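Local coordinates for protein ribosomal silencing factor RsfS (PDB 2O5A) that probably silences ribosomes by binding protein uL14 of the large subunit, blocking its association with the small subunit and so repressing translation, at residues V14-A19 / A52-K57. Residues are numbered along the deposited sequence; the frame is centred on the assembly and turned at random.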
loop_
_atom_site.group_PDB
_atom_site.type_symbol
_atom_site.label_atom_id
_atom_site.label_comp_id
_atom_site.label_asym_id
_atom_site.label_seq_id
_atom_site.Cartn_x
_atom_site.Cartn_y
_atom_site.Cartn_z
ATOM N N VAL A 14 16.592 3.699 12.267
ATOM C CA VAL A 14 15.238 3.943 12.744
ATOM C C VAL A 14 15.147 3.770 14.264
ATOM O O VAL A 14 14.329 4.414 14.921
ATOM C CB VAL A 14 14.244 2.982 12.044
ATOM C CG1 VAL A 14 13.096 2.636 12.963
ATOM C CG2 VAL A 14 13.711 3.631 10.776
ATOM N N ASP A 15 15.997 2.906 14.813
ATOM C CA ASP A 15 16.004 2.644 16.249
ATOM C C ASP A 15 16.691 3.734 17.065
ATOM O O ASP A 15 16.321 3.983 18.212
ATOM C CB ASP A 15 16.680 1.300 16.535
ATOM C CG ASP A 15 15.706 0.262 17.056
ATOM O OD1 ASP A 15 14.681 0.018 16.386
ATOM O OD2 ASP A 15 15.967 -0.308 18.136
ATOM N N ASP A 16 17.694 4.379 16.476
ATOM C CA ASP A 16 18.416 5.444 17.162
ATOM C C ASP A 16 17.493 6.621 17.457
ATOM O O ASP A 16 17.691 7.347 18.431
ATOM C CB ASP A 16 19.596 5.917 16.309
ATOM C CG ASP A 16 20.701 4.888 16.214
ATOM O OD1 ASP A 16 21.547 5.003 15.306
ATOM O OD2 ASP A 16 20.730 3.966 17.056
ATOM N N LYS A 17 16.481 6.797 16.614
ATOM C CA LYS A 17 15.532 7.896 16.770
ATOM C C LYS A 17 14.279 7.526 17.560
ATOM O O LYS A 17 13.347 8.326 17.654
ATOM C CB LYS A 17 15.125 8.439 15.398
ATOM C CG LYS A 17 16.272 9.004 14.563
ATOM C CD LYS A 17 16.747 10.378 15.043
ATOM C CE LYS A 17 17.582 10.307 16.313
ATOM N NZ LYS A 17 18.122 11.645 16.691
ATOM N N LYS A 18 14.253 6.317 18.110
ATOM C CA LYS A 18 13.124 5.850 18.916
ATOM C C LYS A 18 11.848 5.506 18.148
ATOM O O LYS A 18 10.751 5.618 18.697
ATOM C CB LYS A 18 12.781 6.891 19.985
ATOM C CG LYS A 18 13.945 7.308 20.861
ATOM C CD LYS A 18 14.449 6.160 21.712
ATOM C CE LYS A 18 15.390 6.677 22.779
ATOM N NZ LYS A 18 14.868 7.940 23.369
ATOM N N ALA A 19 11.974 5.093 16.891
ATOM C CA ALA A 19 10.787 4.741 16.116
ATOM C C ALA A 19 10.090 3.573 16.795
ATOM O O ALA A 19 10.732 2.594 17.176
ATOM C CB ALA A 19 11.167 4.360 14.706
ATOM N N ALA A 52 13.155 9.599 9.527
ATOM C CA ALA A 52 13.426 9.625 8.100
ATOM C C ALA A 52 14.786 10.236 7.794
ATOM O O ALA A 52 15.462 9.819 6.856
ATOM C CB ALA A 52 12.335 10.398 7.382
ATOM N N HIS A 53 15.190 11.222 8.590
ATOM C CA HIS A 53 16.469 11.889 8.377
ATOM C C HIS A 53 17.654 11.033 8.824
ATOM O O HIS A 53 18.690 11.011 8.160
ATOM C CB HIS A 53 16.487 13.235 9.106
ATOM C CG HIS A 53 17.572 14.161 8.636
ATOM N ND1 HIS A 53 18.803 14.234 9.246
ATOM C CD2 HIS A 53 17.602 15.038 7.611
ATOM C CE1 HIS A 53 19.551 15.121 8.614
ATOM N NE2 HIS A 53 18.843 15.626 7.616
ATOM N N GLU A 54 17.503 10.334 9.944
ATOM C CA GLU A 54 18.575 9.479 10.447
ATOM C C GLU A 54 18.821 8.363 9.440
ATOM O O GLU A 54 19.949 7.897 9.275
ATOM C CB GLU A 54 18.193 8.880 11.804
ATOM C CG GLU A 54 19.239 7.947 12.413
ATOM C CD GLU A 54 20.560 8.638 12.700
ATOM O OE1 GLU A 54 20.540 9.818 13.107
ATOM O OE2 GLU A 54 21.620 7.998 12.533
ATOM N N LEU A 55 17.754 7.940 8.768
ATOM C CA LEU A 55 17.853 6.890 7.764
ATOM C C LEU A 55 18.608 7.449 6.564
ATOM O O LEU A 55 19.441 6.766 5.967
ATOM C CB LEU A 55 16.457 6.428 7.337
ATOM C CG LEU A 55 16.182 4.924 7.446
ATOM C CD1 LEU A 55 14.772 4.625 6.969
ATOM C CD2 LEU A 55 17.202 4.153 6.623
ATOM N N LYS A 56 18.312 8.699 6.221
ATOM C CA LYS A 56 18.972 9.362 5.105
ATOM C C LYS A 56 20.436 9.582 5.460
ATOM O O LYS A 56 21.335 9.292 4.669
ATOM C CB LYS A 56 18.306 10.709 4.817
ATOM C CG LYS A 56 19.022 11.528 3.758
ATOM C CD LYS A 56 18.292 12.825 3.452
ATOM C CE LYS A 56 18.895 13.501 2.232
ATOM N NZ LYS A 56 18.167 14.741 1.856
ATOM N N LYS A 57 20.665 10.094 6.666
ATOM C CA LYS A 57 22.009 10.359 7.155
ATOM C C LYS A 57 22.851 9.084 7.128
ATOM O O LYS A 57 23.974 9.085 6.626
ATOM C CB LYS A 57 21.933 10.917 8.579
ATOM C CG LYS A 57 23.261 11.377 9.153
ATOM C CD LYS A 57 23.046 12.217 10.404
ATOM C CE LYS A 57 24.362 12.553 11.082
ATOM N NZ LYS A 57 24.992 11.340 11.671
#
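Val14, in the last turn of helix 4-16, and Lys17, in the turn just after it, pack against Leu55 and Glu54 of helix 45-61 in a small contact between side chains, with no hydrogen bond between the two segments. On the buried side, Val14 and Leu55 lie next to each other and point the same way, with CG2 of Val14 4.1 Å from CD1 of Leu55. Val14 also rests on Val22 and Cys40 of strands 22-26 and 36-42, and Leu55 on Leu82 of a loop, which puts the apolar pair on the inner side of the helices, Val14 directly against the sheet. Both helices lie on one face of the mixed five-stranded sheet, in the alpha/beta fold of the RsfS (Iojap) family. Further out, the Lys17 and Glu54 chains cross at about a right angle through their aliphatic parts, CG of Lys17 sitting 3.4 Å from CB of Glu54. The Lys17 chain is bent at chi2 (-75°) and chi3 (75°), leaving NZ 4.7 Å from OE1 of Glu54, too long for a salt bridge. The other carboxylate oxygen, Glu54 OE2, approaches Asp16 OD1 at 4.1 Å; these like charges probably repel only mildly, since Asp16 is open to solvent. Just beyond, a Schellman motif ends helix 4-16, with Lys18 at positive phi, Ala19 N hydrogen-bonded to Val14 O and Lys18 N to Asp15 O.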